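Local coordinates for cysteine desulfurase (Stenotrophomonas maltophilia, PDB 6WCI), which probably takes sulfur from L-cysteine, using pyridoxal 5'-phosphate as cofactor, and passes it to a sulfur carrier while releasing L-alanine, at residues Y47-N52 / A377-Q382; V190-N195 / S222-H227; I138-H143 / V163-P168; A73-A78 / P298-F303; N119-S124 / V148-V153. All blocks are in the same frame, centred on the assembly; numbering follows the deposited sequence.

How the contacts relate
Contact 2 reaches the cofactor directly: Gln223 NE2 is hydrogen-bonded to O3 of the pyridoxal phosphate carried by Lys246. Contact 1 joins it there, since Ala51 O lies 3.1 Å from Gln223 NE2, probably a hydrogen bond. In contact 3, Glu142, in the turn after strand 135-139, brings OE2 to 2.6 Å from Thr191 N on the neighbouring strand 185-191 of contact 2, probably a hydrogen bond. Contact 5 reaches that sheet through helix 148-157, Trp150 CB lying 3.8 Å from Ile138 CD1. Contact 4 is remote, its centre about 39 Å from that of contact 3 in the same chain. Across the dimer, however, Asn74 of contact 4 bonds to Asn52 of contact 1 in the other subunit.

Contact 1 of 5, residues Y47-N52 / A377-Q382; sequences YFDNAN and AVRSGQ
A chi1 of -161° turns the carboxylate of Asp49 away from its own backbone N and lays it alongside Arg379, whose CG is likewise extended from the main chain before the side chain bends at chi2. The two side chains point the same way, but it is the aliphatic base of the arginine that is met: Asp49 OD1 lies 3.3 Å from Arg379 CB. The charged ends stay apart, with Asp49 OD2 5.7 Å from Arg379 NE and their planes turned by 59°. OD2 is held instead by Asn52 ND2, 3.0 Å away on its syn side, and by His80 of the second subunit. The Asn52 amide lies at the aliphatic part of Arg379, ND2 4.2 Å from CD, its plane 14° from the guanidinium plane. This is the point where strand 43-47 leaves the smaller sheet of a fold-type I PLP enzyme, after running parallel to strand 376-381; the bridge pairs Tyr47 with Ala377. The chain is then tied by Phe48 N to Ala377 O at 2.8 Å. Small Ala377 suits the bulky neighbour, its CB 4.0 Å from Tyr47 CD1 on a shared face. Beta-branched Val378 places CG1 3.9 Å from Phe48 CB, while the Phe48 ring continues to Phe414 of helix 408-422.

Contact 2 of 5, residues V190-N195 / S222-H227; sequences VTHVSN and SQAVPH
Val193 and Gln223 bring two turning backbones to 5.2 Å between their CA atoms, a gap bridged by one water, which donates to Val193 O at 2.7 Å and accepts from Gln223 N at 3.0 Å. The water thus joins two buried backbone groups where the chains no longer pair as strands. Val193 stands across Gln223 at about a right angle. Its CG1, extended from the backbone N (chi1 179°), approaches the main chain of Gln223, and CG2 rests 3.7 Å from Ala224 CA; a branched side chain can touch both residues at once. Ala224 offers only a methyl, small enough to sit near the His192 ring, with CB 3.3 Å from ND1. That nitrogen is engaged by Tyr240 OH. The length of Gln223 suits the place: a bend at chi2 (-71°) carries its CG to 3.7 Å from Asn195 CB and sends the amide toward the cofactor. NE2 has two acceptors there, Ala51 O and the cofactor, so that both of its N-H groups can be used; the CB and CG packed on Val193 and Asn195 belong to this same side chain. Asn195 itself turns its amide away, ND2 bonding to His383 O. The contact lies beyond the C-terminal ends of the parallel strands 185-191 and 216-220 of the large sheet; Ala224 and Val225 lean on Tyr240 of the adjacent strand 239-243, and Val225 also reaches Phe100 and Leu101 of helix 81-101.

Contact 3 of 5, residues I138-H143 / V163-P168; sequences ITRMEH and VAEITP
Arg140 and Glu165 clasp each other in a two-pronged, side-on salt bridge just where their strands end. The guanidinium uses NE and NH2, one for each carboxylate oxygen, and both oxygens answer with syn lone pairs. NH2 to Glu165 OE2 is the straighter bond, 3.1 Å at 175°, with OE2 in the guanidinium plane; Glu165 OE1 accepts from NE, also at 3.1 Å, from a somewhat tilted position. The two flat groups are nearly coplanar, 28° apart. Glu165 sets off away from the other chain, and a bend at chi2 (-44°) returns its carboxylate to the arginine. NH1 has a third acceptor, Pro387 O, so all three guanidinium nitrogens are engaged. The pair extends the parallel ladder of a beta-alpha-beta unit, strand 135-139, helix 148-157 and strand 160-164. Ala164 N donates to Ile138 O at 2.9 Å, and Arg140 N donates to Ala164 O at 2.8 Å. Thr139 suits the point of exit: OG1 takes the N-H of Met141 (3.1 Å) in an ST turn and gives its own proton to Glu142 OE2, 2.6 Å away, inside a type I turn. Flexible Met141, bent at chi3, brings CE to 3.5 Å from Ile166 CG2. Phe281 of the second subunit packs on Arg140 and Val163.

Contact 4 of 5, residues A73-A78 / P298-F303; sequences ANVSRA and PNIAGF. With EDO (1,2-ethanediol), chain D.
Val75 and Ile300 meet tip to tip at the close-packed heart of this contact, Val75 CG1 lying 3.9 Å from Ile300 CD1. The unbranched arm of the isoleucine also reaches the loop backbone, where its CD1 comes to 3.4 Å from Ala73 O. The second branch of Val75, CG2, rests 3.9 Å from Pro298 CD, so one valine addresses both the helix and the proline before it. Asn74 shapes the loop here: its OD1 receives Val75 N at 2.8 Å, in the amide plane and on a lone pair, while Ile300 crosses the side chain at about a right angle. Beyond Val75 the order falls off. Ser76 and Ala78 are poorly ordered and exposed Arg77 adopts two conformations; this part meets neighbours other than helix 300-316, Ser76 N bonding to Thr87 OG1 and Arg77 O to Arg379 of the second subunit. The far flank of Pro298 holds a 1,2-ethanediol, probably from the crystallisation liquor, whose O1 accepts from Asn299 N at 3.0 Å and lies 3.3 Å from Phe303 CE2. Asn299 is the N-cap, its extended side chain (chi1 -177°) letting OD1 take Gly302 N at 3.1 Å from above the amide plane; Gly302, with no side chain, leaves room for that amide. The contact thus fastens the loop between helices 58-70 and 81-101 to the start of helix 300-316. Phe67 of the first backs Ile300, Thr87 and Tyr90 of the second flank Val75 and Pro298, and Thr251 of the second subunit bonds to the capping Asn299.

Contact 5 of 5, residues N119-S124 / V148-V153; sequences NLVAYS and VPWQLV
Pro149 begins the contact from the first turn of its helix, a place where a missing N-H costs no helical bond. Its CG lies 3.6 Å from Asn119 ND2, the ring crossing the asparagine at about a right angle, and its CB is 3.7 Å from Ala122 CB. The Asn119 amide is held by Thr115 O and by Gly271 N of the second subunit, which fixes the surface the proline meets. Trp150 follows. Its CB points away from the other helix, but the large indole reaches back, guided by a chi1 of -47°: CH2 lies 3.6 Å from Val121 CG1, which sits at the ring edge in its plane, and CZ3 is 3.8 Å from Ala122 CA. NE1 is bonded to Asn146 OD1. Leu152 makes a looser approach, CD1 4.5 Å from Tyr123 OH, a hydroxyl bonded to Phe269 O of the second subunit. Val153 closes the series, with CG2 3.5 Å from Ala122 O and 3.8 Å from Ala122 CB. A single methyl at 122 is therefore met by Pro149, Trp150 and Val153, and its small size is consistent with the close approach of the axes of segments 119-124 and 148-153, which come to 9.2 Å, 12° apart. Helix 148-157 lies beside helix 114-126 and rests on the large sheet through Trp150 and Val153: Trp150 touches Ile136 and Ile138 of strand 135-139 and Leu187 and Ala189 of strand 185-191, and Val153 also touches Ile136.

Contact 1 of 5, residues Y47-N52 / A377-Q382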
# COMPACT_ATOMS: atom_id res chain seq x y z
N TYR B 47 -0.06 -22.03 15.80
CA TYR B 47 0.54 -21.02 14.92
C TYR B 47 1.74 -20.41 15.62
O TYR B 47 1.60 -19.49 16.44
CB TYR B 47 -0.49 -19.96 14.54
CG TYR B 47 0.05 -18.98 13.53
CD1 TYR B 47 0.10 -19.30 12.18
CD2 TYR B 47 0.54 -17.73 13.92
CE1 TYR B 47 0.61 -18.40 11.24
CE2 TYR B 47 1.04 -16.82 12.98
CZ TYR B 47 1.07 -17.17 11.65
OH TYR B 47 1.59 -16.31 10.71
N PHE B 48 2.92 -20.91 15.31
CA PHE B 48 4.17 -20.42 15.88
C PHE B 48 4.98 -19.69 14.81
O PHE B 48 6.21 -19.75 14.79
CB PHE B 48 4.99 -21.55 16.50
CG PHE B 48 4.50 -22.01 17.87
CD1 PHE B 48 3.37 -21.45 18.46
CD2 PHE B 48 5.19 -22.99 18.57
CE1 PHE B 48 2.94 -21.88 19.72
CE2 PHE B 48 4.77 -23.42 19.82
CZ PHE B 48 3.65 -22.86 20.40
N ASP B 49 4.29 -18.99 13.90
CA ASP B 49 4.94 -18.21 12.84
C ASP B 49 4.52 -16.74 12.91
O ASP B 49 4.32 -16.09 11.88
CB ASP B 49 4.63 -18.80 11.47
CG ASP B 49 5.61 -18.34 10.41
OD1 ASP B 49 6.74 -17.97 10.78
OD2 ASP B 49 5.25 -18.31 9.20
N ASN B 50 4.41 -16.20 14.12
CA ASN B 50 3.91 -14.85 14.30
C ASN B 50 4.89 -13.80 13.81
O ASN B 50 4.48 -12.70 13.42
CB ASN B 50 3.59 -14.60 15.77
CG ASN B 50 2.48 -15.48 16.25
OD1 ASN B 50 1.33 -15.26 15.89
ND2 ASN B 50 2.82 -16.49 17.04
N ALA B 51 6.19 -14.11 13.82
CA ALA B 51 7.17 -13.18 13.28
C ALA B 51 7.05 -13.03 11.77
O ALA B 51 7.51 -12.02 11.23
CB ALA B 51 8.58 -13.64 13.66
N ASN B 52 6.44 -14.00 11.09
CA ASN B 52 6.17 -13.85 9.66
C ASN B 52 5.00 -12.90 9.44
O ASN B 52 5.09 -11.96 8.63
CB ASN B 52 5.87 -15.22 9.05
CG ASN B 52 6.34 -15.33 7.62
OD1 ASN B 52 6.65 -14.32 6.97
ND2 ASN B 52 6.41 -16.55 7.11
N ALA B 377 2.66 -24.61 12.77
CA ALA B 377 3.14 -23.70 11.75
C ALA B 377 4.39 -22.99 12.26
O ALA B 377 4.33 -22.21 13.22
CB ALA B 377 2.06 -22.69 11.36
N VAL B 378 5.53 -23.29 11.66
CA VAL B 378 6.76 -22.54 11.85
C VAL B 378 7.33 -22.22 10.48
O VAL B 378 6.81 -22.64 9.45
CB VAL B 378 7.79 -23.29 12.73
CG1 VAL B 378 7.21 -23.61 14.09
CG2 VAL B 378 8.26 -24.55 12.03
N ARG B 379 8.44 -21.50 10.47
CA ARG B 379 9.09 -21.09 9.24
C ARG B 379 10.54 -21.52 9.29
O ARG B 379 11.24 -21.25 10.27
CB ARG B 379 9.00 -19.58 9.06
CG ARG B 379 9.69 -19.04 7.83
CD ARG B 379 9.13 -19.67 6.57
NE ARG B 379 9.45 -18.90 5.37
CZ ARG B 379 9.47 -19.42 4.15
NH1 ARG B 379 9.20 -20.71 3.97
NH2 ARG B 379 9.77 -18.66 3.11
N SER B 380 11.00 -22.18 8.23
CA SER B 380 12.41 -22.50 8.10
C SER B 380 12.99 -21.82 6.86
O SER B 380 12.32 -21.72 5.83
CB SER B 380 12.63 -24.01 8.02
OG SER B 380 12.21 -24.62 9.22
N GLY B 381 14.22 -21.36 6.98
CA GLY B 381 14.91 -20.75 5.86
C GLY B 381 15.88 -19.69 6.36
O GLY B 381 16.49 -19.84 7.42
N GLN B 382 16.00 -18.62 5.56
CA GLN B 382 16.92 -17.53 5.86
C GLN B 382 16.22 -16.29 6.40
O GLN B 382 16.90 -15.37 6.87
CB GLN B 382 17.71 -17.16 4.60
CG GLN B 382 18.37 -18.36 3.93
CD GLN B 382 19.46 -17.97 2.96
OE1 GLN B 382 20.54 -17.53 3.36
NE2 GLN B 382 19.19 -18.12 1.67

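Contact 2 of 5, residues V190-N195 / S222-H227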
# COMPACT_ATOMS: atom_id res chain seq x y z
N VAL B 190 19.90 0.22 12.23
CA VAL B 190 19.96 -0.68 13.38
C VAL B 190 18.55 -1.14 13.73
O VAL B 190 17.64 -0.31 13.86
CB VAL B 190 20.65 -0.01 14.58
CG1 VAL B 190 20.03 1.37 14.87
CG2 VAL B 190 20.59 -0.91 15.81
N THR B 191 18.37 -2.44 13.88
CA THR B 191 17.06 -2.96 14.24
C THR B 191 16.82 -2.83 15.74
O THR B 191 17.74 -2.88 16.56
CB THR B 191 16.91 -4.42 13.82
OG1 THR B 191 15.56 -4.83 14.03
CG2 THR B 191 17.82 -5.33 14.64
N HIS B 192 15.55 -2.63 16.09
CA HIS B 192 15.18 -2.61 17.50
C HIS B 192 15.10 -4.03 18.03
O HIS B 192 15.66 -4.35 19.09
CB HIS B 192 13.86 -1.87 17.70
CG HIS B 192 13.55 -1.54 19.12
ND1 HIS B 192 12.50 -0.73 19.48
CD2 HIS B 192 14.15 -1.92 20.28
CE1 HIS B 192 12.47 -0.61 20.80
NE2 HIS B 192 13.46 -1.32 21.31
N VAL B 193 14.45 -4.91 17.27
CA VAL B 193 14.33 -6.32 17.62
C VAL B 193 14.57 -7.16 16.37
O VAL B 193 13.96 -6.91 15.33
CB VAL B 193 12.96 -6.65 18.23
CG1 VAL B 193 12.86 -8.13 18.57
CG2 VAL B 193 12.73 -5.81 19.48
N SER B 194 15.46 -8.14 16.48
CA SER B 194 15.82 -8.99 15.36
C SER B 194 14.74 -10.03 15.12
O SER B 194 14.31 -10.72 16.05
CB SER B 194 17.17 -9.67 15.64
OG SER B 194 17.35 -10.83 14.85
N ASN B 195 14.30 -10.16 13.86
CA ASN B 195 13.28 -11.13 13.49
C ASN B 195 13.80 -12.56 13.48
O ASN B 195 12.99 -13.49 13.37
CB ASN B 195 12.71 -10.81 12.11
CG ASN B 195 13.72 -11.03 11.01
OD1 ASN B 195 14.82 -10.47 11.04
ND2 ASN B 195 13.37 -11.87 10.04
N SER B 222 10.04 -3.20 13.48
CA SER B 222 8.97 -4.08 13.00
C SER B 222 8.68 -5.21 13.97
O SER B 222 7.52 -5.65 14.08
CB SER B 222 9.33 -4.68 11.64
OG SER B 222 9.82 -3.68 10.76
N GLN B 223 9.70 -5.71 14.67
CA GLN B 223 9.52 -6.75 15.67
C GLN B 223 9.51 -6.21 17.09
O GLN B 223 9.42 -7.00 18.03
CB GLN B 223 10.60 -7.83 15.53
CG GLN B 223 10.59 -8.56 14.20
CD GLN B 223 9.40 -9.49 14.06
OE1 GLN B 223 8.76 -9.84 15.05
NE2 GLN B 223 9.10 -9.88 12.83
N ALA B 224 9.59 -4.89 17.26
CA ALA B 224 9.52 -4.28 18.59
C ALA B 224 8.08 -3.99 19.04
O ALA B 224 7.63 -4.50 20.07
CB ALA B 224 10.34 -3.00 18.61
N VAL B 225 7.36 -3.18 18.28
CA VAL B 225 6.07 -2.65 18.72
C VAL B 225 4.98 -3.70 18.92
O VAL B 225 4.04 -3.43 19.68
CB VAL B 225 5.57 -1.55 17.78
CG1 VAL B 225 6.60 -0.44 17.73
CG2 VAL B 225 5.31 -2.10 16.40
N PRO B 226 5.02 -4.90 18.31
CA PRO B 226 4.01 -5.91 18.69
C PRO B 226 4.33 -6.68 19.96
O PRO B 226 3.43 -7.35 20.48
CB PRO B 226 3.97 -6.85 17.48
CG PRO B 226 5.25 -6.67 16.79
CD PRO B 226 5.80 -5.34 17.14
N HIS B 227 5.55 -6.58 20.49
CA HIS B 227 5.99 -7.43 21.59
C HIS B 227 6.38 -6.67 22.85
O HIS B 227 6.54 -7.31 23.90
CB HIS B 227 7.17 -8.30 21.14
CG HIS B 227 6.86 -9.17 19.97
ND1 HIS B 227 6.10 -10.32 20.07
CD2 HIS B 227 7.18 -9.05 18.66
CE1 HIS B 227 5.99 -10.88 18.88
NE2 HIS B 227 6.63 -10.13 18.00
O HOH W 1 12.56 -4.70 14.87

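Contact 3 of 5, residues I138-H143 / V163-P168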
# COMPACT_ATOMS: atom_id res chain seq x y z
N ILE B 138 25.51 -0.47 8.82
CA ILE B 138 24.36 -1.38 8.90
C ILE B 138 24.76 -2.56 9.76
O ILE B 138 25.83 -3.14 9.55
CB ILE B 138 23.93 -1.87 7.50
CG1 ILE B 138 23.81 -0.70 6.52
CG2 ILE B 138 22.66 -2.73 7.59
CD1 ILE B 138 23.49 -1.14 5.10
N THR B 139 23.90 -2.96 10.70
CA THR B 139 24.28 -4.07 11.57
C THR B 139 24.14 -5.41 10.86
O THR B 139 23.33 -5.58 9.95
CB THR B 139 23.45 -4.12 12.86
OG1 THR B 139 22.33 -4.99 12.68
CG2 THR B 139 22.96 -2.74 13.25
N ARG B 140 24.95 -6.37 11.31
CA ARG B 140 24.95 -7.73 10.78
C ARG B 140 23.58 -8.41 10.87
O ARG B 140 23.30 -9.33 10.09
CB ARG B 140 26.00 -8.55 11.55
CG ARG B 140 26.03 -10.03 11.26
CD ARG B 140 26.39 -10.30 9.81
NE ARG B 140 27.70 -9.78 9.46
CZ ARG B 140 28.30 -10.02 8.30
NH1 ARG B 140 27.70 -10.78 7.39
NH2 ARG B 140 29.49 -9.50 8.05
N MET B 141 22.71 -7.97 11.79
CA MET B 141 21.46 -8.67 12.06
C MET B 141 20.26 -8.02 11.41
O MET B 141 19.13 -8.44 11.68
CB MET B 141 21.24 -8.78 13.58
CG MET B 141 20.84 -7.47 14.24
SD MET B 141 20.43 -7.67 15.99
CE MET B 141 21.96 -8.36 16.65
N GLU B 142 20.47 -7.00 10.57
CA GLU B 142 19.36 -6.28 9.95
C GLU B 142 18.58 -7.19 9.00
O GLU B 142 19.12 -8.12 8.39
CB GLU B 142 19.86 -5.07 9.16
CG GLU B 142 20.44 -3.98 10.05
CD GLU B 142 19.52 -3.67 11.22
OE1 GLU B 142 18.38 -3.21 10.98
OE2 GLU B 142 19.94 -3.89 12.37
N HIS B 143 17.29 -6.89 8.88
CA HIS B 143 16.44 -7.52 7.89
C HIS B 143 16.71 -6.86 6.54
O HIS B 143 17.15 -5.71 6.48
CB HIS B 143 14.99 -7.38 8.35
CG HIS B 143 13.96 -7.97 7.44
ND1 HIS B 143 13.45 -7.29 6.36
CD2 HIS B 143 13.25 -9.13 7.52
CE1 HIS B 143 12.52 -8.03 5.77
NE2 HIS B 143 12.38 -9.14 6.47
N VAL B 163 29.79 -2.75 7.98
CA VAL B 163 28.95 -3.65 8.77
C VAL B 163 29.29 -3.52 10.25
O VAL B 163 30.47 -3.53 10.63
CB VAL B 163 29.10 -5.12 8.32
CG1 VAL B 163 28.18 -6.03 9.16
CG2 VAL B 163 28.76 -5.26 6.85
N ALA B 164 28.26 -3.40 11.09
CA ALA B 164 28.42 -3.45 12.54
C ALA B 164 28.21 -4.89 13.02
O ALA B 164 27.12 -5.45 12.84
CB ALA B 164 27.45 -2.49 13.21
N GLU B 165 29.24 -5.48 13.63
CA GLU B 165 29.23 -6.92 13.86
C GLU B 165 28.45 -7.29 15.12
O GLU B 165 28.13 -6.45 15.97
CB GLU B 165 30.65 -7.48 13.96
CG GLU B 165 31.42 -7.60 12.63
CD GLU B 165 30.58 -8.18 11.48
OE1 GLU B 165 29.62 -8.95 11.72
OE2 GLU B 165 30.89 -7.85 10.31
N ILE B 166 28.16 -8.58 15.24
CA ILE B 166 27.49 -9.13 16.41
C ILE B 166 28.43 -10.14 17.05
O ILE B 166 29.37 -10.62 16.43
CB ILE B 166 26.14 -9.78 16.04
CG1 ILE B 166 26.35 -10.97 15.11
CG2 ILE B 166 25.21 -8.75 15.36
CD1 ILE B 166 25.24 -12.02 15.20
N THR B 167 28.16 -10.45 18.31
CA THR B 167 28.88 -11.52 18.99
C THR B 167 28.08 -12.81 18.94
O THR B 167 26.85 -12.80 18.77
CB THR B 167 29.17 -11.12 20.45
OG1 THR B 167 27.96 -10.72 21.10
CG2 THR B 167 30.14 -9.97 20.48
N PRO B 168 28.75 -13.98 19.07
CA PRO B 168 28.08 -15.27 18.81
C PRO B 168 26.82 -15.54 19.62
O PRO B 168 26.11 -16.50 19.32
CB PRO B 168 29.16 -16.30 19.14
CG PRO B 168 30.44 -15.59 18.89
CD PRO B 168 30.20 -14.15 19.27

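Contact 4 of 5, residues A73-A78 / P298-F303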
# COMPACT_ATOMS: atom_id res chain seq x y z
N ALA B 73 -15.95 5.27 1.50
CA ALA B 73 -15.86 6.50 0.71
C ALA B 73 -14.41 6.95 0.79
O ALA B 73 -13.62 6.40 1.56
CB ALA B 73 -16.81 7.58 1.23
N ASN B 74 -14.05 7.96 -0.02
CA ASN B 74 -12.69 8.46 0.01
C ASN B 74 -12.54 9.50 1.12
O ASN B 74 -13.52 10.00 1.66
CB ASN B 74 -12.29 9.04 -1.35
CG ASN B 74 -10.83 8.77 -1.69
OD1 ASN B 74 -9.95 8.88 -0.83
ND2 ASN B 74 -10.57 8.39 -2.94
N VAL B 75 -11.29 9.84 1.44
CA VAL B 75 -10.98 10.71 2.57
C VAL B 75 -10.44 12.05 2.07
O VAL B 75 -10.21 12.25 0.88
CB VAL B 75 -9.99 10.04 3.55
CG1 VAL B 75 -10.63 8.82 4.19
CG2 VAL B 75 -8.72 9.65 2.81
N SER B 76 -10.24 12.97 3.02
CA SER B 76 -9.76 14.34 2.81
C SER B 76 -10.72 15.21 2.01
O SER B 76 -11.50 14.70 1.19
CB SER B 76 -8.37 14.34 2.14
OG SER B 76 -7.79 15.63 2.19
N ARG B 77 -10.66 16.53 2.23
CA ARG B 77 -11.61 17.48 1.64
C ARG B 77 -13.02 16.87 1.63
O ARG B 77 -13.73 16.92 0.63
CB ARG B 77 -11.19 17.89 0.22
CG ARG B 77 -10.76 19.36 0.06
CD ARG B 77 -11.13 20.00 -1.32
NE ARG B 77 -11.16 19.03 -2.42
CZ ARG B 77 -11.04 19.34 -3.71
NH1 ARG B 77 -10.86 20.60 -4.12
NH2 ARG B 77 -11.08 18.36 -4.61
N ALA B 78 -13.40 16.29 2.77
CA ALA B 78 -14.66 15.57 2.88
C ALA B 78 -15.84 16.50 2.62
O ALA B 78 -15.93 17.61 3.16
CB ALA B 78 -14.77 14.94 4.26
N PRO B 298 -5.19 6.68 0.23
CA PRO B 298 -4.54 5.78 1.20
C PRO B 298 -5.19 4.40 1.21
O PRO B 298 -6.21 4.13 0.57
CB PRO B 298 -4.75 6.50 2.54
CG PRO B 298 -5.11 7.92 2.18
CD PRO B 298 -5.88 7.80 0.89
N ASN B 299 -4.56 3.50 1.96
CA ASN B 299 -5.21 2.23 2.30
C ASN B 299 -6.17 2.53 3.44
O ASN B 299 -5.88 2.30 4.61
CB ASN B 299 -4.18 1.17 2.68
CG ASN B 299 -4.81 -0.17 2.98
OD1 ASN B 299 -6.00 -0.37 2.76
ND2 ASN B 299 -4.00 -1.11 3.50
N ILE B 300 -7.34 3.08 3.08
CA ILE B 300 -8.27 3.58 4.09
C ILE B 300 -8.72 2.45 5.00
O ILE B 300 -8.75 2.59 6.23
CB ILE B 300 -9.50 4.24 3.42
CG1 ILE B 300 -9.08 5.38 2.50
CG2 ILE B 300 -10.40 4.76 4.48
CD1 ILE B 300 -10.25 5.92 1.66
N ALA B 301 -9.13 1.33 4.41
CA ALA B 301 -9.66 0.23 5.21
C ALA B 301 -8.57 -0.36 6.09
O ALA B 301 -8.77 -0.57 7.29
CB ALA B 301 -10.26 -0.84 4.31
N GLY B 302 -7.41 -0.61 5.50
CA GLY B 302 -6.30 -1.15 6.26
C GLY B 302 -5.92 -0.29 7.45
O GLY B 302 -5.69 -0.79 8.55
N PHE B 303 -5.86 1.03 7.25
CA PHE B 303 -5.45 1.88 8.37
C PHE B 303 -6.55 2.06 9.41
O PHE B 303 -6.25 2.20 10.60
CB PHE B 303 -4.93 3.22 7.85
CG PHE B 303 -3.51 3.14 7.42
CD1 PHE B 303 -2.50 3.07 8.38
CD2 PHE B 303 -3.17 3.02 6.08
CE1 PHE B 303 -1.18 2.94 8.01
CE2 PHE B 303 -1.85 2.88 5.72
CZ PHE B 303 -0.86 2.85 6.68
C1 EDO D . -1.33 5.47 3.55
O1 EDO D . -1.83 4.35 2.79
C2 EDO D . -1.25 6.75 2.73
O2 EDO D . -0.45 6.59 1.53

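Contact 5 of 5, residues N119-S124 / V148-V153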
# COMPACT_ATOMS: atom_id res chain seq x y z
N ASN B 119 12.43 2.80 2.73
CA ASN B 119 12.77 3.30 1.40
C ASN B 119 12.51 4.80 1.28
O ASN B 119 13.21 5.50 0.54
CB ASN B 119 11.97 2.53 0.34
CG ASN B 119 12.62 1.22 -0.04
OD1 ASN B 119 13.48 1.18 -0.93
ND2 ASN B 119 12.21 0.13 0.61
N LEU B 120 11.48 5.30 1.96
CA LEU B 120 11.25 6.75 1.98
C LEU B 120 12.44 7.48 2.58
O LEU B 120 12.88 8.51 2.05
CB LEU B 120 9.97 7.07 2.76
CG LEU B 120 9.64 8.53 3.08
CD1 LEU B 120 9.76 9.42 1.86
CD2 LEU B 120 8.22 8.64 3.64
N VAL B 121 12.99 6.96 3.68
CA VAL B 121 14.23 7.51 4.22
C VAL B 121 15.34 7.43 3.18
O VAL B 121 16.07 8.39 2.95
CB VAL B 121 14.63 6.78 5.52
CG1 VAL B 121 15.87 7.42 6.13
CG2 VAL B 121 13.46 6.77 6.51
N ALA B 122 15.49 6.26 2.53
CA ALA B 122 16.58 6.08 1.58
C ALA B 122 16.49 7.07 0.43
O ALA B 122 17.49 7.67 0.04
CB ALA B 122 16.57 4.65 1.04
N TYR B 123 15.29 7.25 -0.12
CA TYR B 123 15.14 8.09 -1.31
C TYR B 123 15.10 9.57 -0.99
O TYR B 123 15.63 10.39 -1.76
CB TYR B 123 13.88 7.69 -2.07
CG TYR B 123 14.06 6.57 -3.07
CD1 TYR B 123 13.98 5.23 -2.68
CD2 TYR B 123 14.28 6.84 -4.42
CE1 TYR B 123 14.14 4.20 -3.60
CE2 TYR B 123 14.44 5.82 -5.35
CZ TYR B 123 14.36 4.50 -4.93
OH TYR B 123 14.51 3.49 -5.86
N SER B 124 14.46 9.97 0.11
CA SER B 124 14.27 11.40 0.36
C SER B 124 15.22 11.99 1.40
O SER B 124 15.40 13.21 1.42
CB SER B 124 12.82 11.68 0.78
OG SER B 124 11.96 11.59 -0.35
N VAL B 148 18.75 -3.50 1.81
CA VAL B 148 18.66 -3.27 0.36
C VAL B 148 18.44 -1.80 0.01
O VAL B 148 19.09 -1.32 -0.93
CB VAL B 148 17.62 -4.20 -0.26
CG1 VAL B 148 17.62 -4.06 -1.77
CG2 VAL B 148 17.90 -5.64 0.16
N PRO B 149 17.55 -1.05 0.68
CA PRO B 149 17.47 0.38 0.34
C PRO B 149 18.81 1.08 0.42
O PRO B 149 19.12 1.91 -0.44
CB PRO B 149 16.47 0.93 1.38
CG PRO B 149 15.62 -0.26 1.71
CD PRO B 149 16.60 -1.40 1.74
N TRP B 150 19.65 0.73 1.40
CA TRP B 150 20.92 1.42 1.52
C TRP B 150 21.89 0.97 0.43
O TRP B 150 22.75 1.75 0.01
CB TRP B 150 21.49 1.22 2.92
CG TRP B 150 20.45 1.46 3.97
CD1 TRP B 150 19.90 0.54 4.82
CD2 TRP B 150 19.78 2.70 4.23
NE1 TRP B 150 18.95 1.13 5.61
CE2 TRP B 150 18.85 2.46 5.27
CE3 TRP B 150 19.88 4.00 3.70
CZ2 TRP B 150 18.03 3.46 5.79
CZ3 TRP B 150 19.06 4.99 4.22
CH2 TRP B 150 18.14 4.71 5.25
N GLN B 151 21.73 -0.26 -0.07
CA GLN B 151 22.52 -0.71 -1.21
C GLN B 151 22.13 0.02 -2.49
O GLN B 151 22.98 0.26 -3.35
CB GLN B 151 22.37 -2.22 -1.38
CG GLN B 151 23.10 -3.00 -0.28
CD GLN B 151 22.92 -4.49 -0.42
OE1 GLN B 151 21.81 -4.96 -0.69
NE2 GLN B 151 24.00 -5.24 -0.23
N LEU B 152 20.85 0.36 -2.64
CA LEU B 152 20.46 1.19 -3.77
C LEU B 152 21.06 2.59 -3.64
O LEU B 152 21.47 3.19 -4.65
CB LEU B 152 18.93 1.23 -3.88
CG LEU B 152 18.25 -0.12 -4.14
CD1 LEU B 152 16.71 -0.01 -4.13
CD2 LEU B 152 18.74 -0.73 -5.44
N VAL B 153 21.12 3.13 -2.43
CA VAL B 153 21.69 4.47 -2.22
C VAL B 153 23.18 4.48 -2.55
O VAL B 153 23.68 5.40 -3.22
CB VAL B 153 21.43 4.93 -0.77
CG1 VAL B 153 22.35 6.10 -0.40
CG2 VAL B 153 19.96 5.28 -0.55